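Local coordinates for protein family 88 glycosyl hydrolase (Bacteroides thetaiotaomicron, PDB 5NOA) that probably acts as a polysaccharide lyase that removes the rhamnose caps of complex arabinogalactan proteins such as gum arabic, at residues A328-G333 with D352-S357. Residues are numbered along the deposited sequence; the frame is centred on the assembly and turned at random.
Sequences ALQPDG and DANSTS
Gln-330 and Asn-354 join the two segments at the protein surface, amide to amide. Segment 328-333 starts at Ala-328, the last residue of helix 310-328. The chain leaves helical geometry at Leu-329, whose side chain packs on helix 29-47. Gln-330 then reaches across to segment 352-357. Its CG is anti to the carbonyl carbon (chi1 -54°), and the chain beyond is extended, which carries the amide out to the other segment. Gln-330 NE2 donates to OD1 of Asn-354 at 2.9 Å, with an N-H...O angle of 157°. The acceptor lies close to the amide plane of Gln-330, and the donor lies in the carbonyl plane of Asn-354. The two amide planes are nevertheless 75° apart, and the side chains cross at about a right angle. Gln-330 NE2 also donates to a water at 2.8 Å. The water lies 3.0 Å from Ala-353 O and can donate to it, which lets it bridge the two segments. An alanine in place of Gln-330 would probably leave Asn-354 OD1 and the water without their shared donor and loosen the link between the two segments.

Both segments belong to the single long connection between helices 310-328 and 358-377, the last helical hairpin of the chain. The family fold is an (alpha/alpha)6 barrel. The contact ties the start of this connection to its end, where Ser-357 N-caps helix 358-377.

Pro-331 and Asp-332 are the central residues of a type I turn, closed by Gly-333 N on Gln-330 O. At Gly-333 a beta carbon would press on the carbonyl O of Asp-332. The facing loop turns likewise from Asp-352 to Ser-355. Asp-352 OD1 accepts from Asn-354 N at 2.8 Å, from above its carboxylate plane, in an Asx turn.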
ATOM      1  N   ALA A 328      -3.288  15.324  10.329  1.00 10.38           N
ATOM      2  CA  ALA A 328      -2.275  15.056   9.305  1.00 10.44           C
ATOM      3  C   ALA A 328      -2.299  16.100   8.175  1.00  9.79           C
ATOM      4  O   ALA A 328      -1.258  16.583   7.739  1.00 10.92           O
ATOM      5  CB  ALA A 328      -2.434  13.670   8.737  1.00 10.61           C
ATOM      6  N   LEU A 329      -3.484  16.413   7.673  1.00  9.07           N
ATOM      7  CA  LEU A 329      -3.639  17.326   6.557  1.00  9.03           C
ATOM      8  C   LEU A 329      -3.389  18.759   6.962  1.00  9.36           C
ATOM      9  O   LEU A 329      -3.924  19.230   7.935  1.00 11.53           O
ATOM     10  CB  LEU A 329      -5.058  17.215   6.033  1.00  9.28           C
ATOM     11  CG  LEU A 329      -5.491  18.166   4.908  1.00 10.39           C
ATOM     12  CD1 LEU A 329      -4.705  17.897   3.632  1.00 10.17           C
ATOM     13  CD2 LEU A 329      -6.977  17.977   4.682  1.00 11.23           C
ATOM     14  N   GLN A 330      -2.575  19.452   6.186  1.00  9.60           N
ATOM     15  CA  GLN A 330      -2.310  20.886   6.373  1.00 10.61           C
ATOM     16  C   GLN A 330      -3.103  21.652   5.344  1.00 10.00           C
ATOM     17  O   GLN A 330      -3.462  21.099   4.288  1.00 10.63           O
ATOM     18  CB  GLN A 330      -0.814  21.171   6.230  1.00 12.39           C
ATOM     19  CG  GLN A 330      -0.010  20.258   7.180  1.00 16.13           C
ATOM     20  CD  GLN A 330       1.408  20.632   7.439  1.00 20.68           C
ATOM     21  OE1 GLN A 330       1.905  21.592   6.880  1.00 28.60           O
ATOM     22  NE2 GLN A 330       2.084  19.860   8.326  1.00 23.49           N
ATOM     23  N   PRO A 331      -3.415  22.915   5.618  1.00  9.99           N
ATOM     24  CA  PRO A 331      -4.343  23.639   4.754  1.00 10.29           C
ATOM     25  C   PRO A 331      -3.861  23.950   3.361  1.00 11.87           C
ATOM     26  O   PRO A 331      -4.672  24.279   2.516  1.00 14.36           O
ATOM     27  CB  PRO A 331      -4.676  24.893   5.574  1.00 12.74           C
ATOM     28  CG  PRO A 331      -3.611  25.005   6.590  1.00 12.75           C
ATOM     29  CD  PRO A 331      -3.174  23.628   6.882  1.00 11.53           C
ATOM     30  N   ASP A 332      -2.576  23.808   3.094  1.00 11.13           N
ATOM     31  CA  ASP A 332      -2.104  23.940   1.717  1.00 12.40           C
ATOM     32  C   ASP A 332      -2.080  22.627   0.940  1.00 12.00           C
ATOM     33  O   ASP A 332      -1.716  22.610  -0.215  1.00 12.79           O
ATOM     34  CB  ASP A 332      -0.734  24.592   1.652  1.00 14.91           C
ATOM     35  CG  ASP A 332       0.318  23.868   2.452  1.00 16.06           C
ATOM     36  OD1 ASP A 332       0.011  22.826   3.107  1.00 16.11           O
ATOM     37  OD2 ASP A 332       1.467  24.352   2.458  1.00 21.00           O
ATOM     38  N   GLY A 333      -2.458  21.525   1.585  1.00  9.71           N
ATOM     39  CA  GLY A 333      -2.449  20.228   0.967  1.00  9.46           C
ATOM     40  C   GLY A 333      -1.285  19.321   1.346  1.00  9.64           C
ATOM     41  O   GLY A 333      -1.280  18.163   0.975  1.00  9.81           O
ATOM     42  N   ASP A 352       7.892  14.227  13.213  1.00  9.95           N
ATOM     43  CA  ASP A 352       7.781  15.611  12.766  1.00 11.24           C
ATOM     44  C   ASP A 352       6.419  15.853  12.119  1.00  9.97           C
ATOM     45  O   ASP A 352       6.024  15.176  11.142  1.00 10.36           O
ATOM     46  CB  ASP A 352       8.909  15.846  11.765  1.00 13.53           C
ATOM     47  CG  ASP A 352       8.865  17.213  11.072  1.00 15.44           C
ATOM     48  OD1 ASP A 352       8.151  18.147  11.513  1.00 16.52           O
ATOM     49  OD2 ASP A 352       9.616  17.351  10.065  1.00 19.61           O
ATOM     50  N   ALA A 353       5.690  16.825  12.654  1.00 11.28           N
ATOM     51  CA  ALA A 353       4.416  17.220  12.076  1.00 11.42           C
ATOM     52  C   ALA A 353       4.493  17.612  10.609  1.00 11.49           C
ATOM     53  O   ALA A 353       3.536  17.463   9.882  1.00 13.27           O
ATOM     54  CB  ALA A 353       3.810  18.366  12.879  1.00 15.04           C
ATOM     55  N   ASN A 354       5.631  18.150  10.218  1.00 10.91           N
ATOM     56  CA  ASN A 354       5.866  18.618   8.857  1.00 10.94           C
ATOM     57  C   ASN A 354       6.555  17.618   7.958  1.00 10.78           C
ATOM     58  O   ASN A 354       6.970  17.942   6.857  1.00 14.20           O
ATOM     59  CB  ASN A 354       6.595  19.957   8.912  1.00 13.25           C
ATOM     60  CG  ASN A 354       5.738  21.032   9.534  1.00 17.04           C
ATOM     61  OD1 ASN A 354       4.535  21.102   9.262  1.00 24.96           O
ATOM     62  ND2 ASN A 354       6.321  21.823  10.404  1.00 23.47           N
ATOM     63  N   SER A 355       6.621  16.370   8.409  1.00 10.98           N
ATOM     64  CA  SER A 355       7.204  15.320   7.634  1.00 10.77           C
ATOM     65  C   SER A 355       6.211  14.768   6.657  1.00  8.47           C
ATOM     66  O   SER A 355       5.161  14.219   7.058  1.00  9.34           O
ATOM     67  CB  SER A 355       7.663  14.177   8.533  1.00 11.72           C
ATOM     68  OG  SER A 355       8.203  13.148   7.750  1.00 12.28           O
ATOM     69  N   THR A 356       6.546  14.871   5.362  1.00  9.88           N
ATOM     70  CA  THR A 356       5.739  14.294   4.303  1.00 10.18           C
ATOM     71  C   THR A 356       6.578  13.389   3.446  1.00  9.11           C
ATOM     72  O   THR A 356       7.824  13.405   3.543  1.00 12.63           O
ATOM     73  CB  THR A 356       5.040  15.342   3.415  1.00 12.49           C
ATOM     74  OG1 THR A 356       3.928  14.730   2.714  1.00 12.20           O
ATOM     75  CG2 THR A 356       5.976  16.002   2.402  1.00 13.69           C
ATOM     76  N   SER A 357       5.926  12.627   2.594  1.00  9.24           N
ATOM     77  CA  SER A 357       6.670  11.825   1.629  1.00  8.34           C
ATOM     78  C   SER A 357       5.725  11.434   0.506  1.00  7.69           C
ATOM     79  O   SER A 357       4.519  11.400   0.642  1.00  9.00           O
ATOM     80  CB  SER A 357       7.221  10.550   2.230  1.00 10.02           C
ATOM     81  OG  SER A 357       6.136   9.693   2.522  1.00 11.28           O
TER
HETATM   82  O   HOH W   1       0.583  18.126   9.872  1.00 21.34           O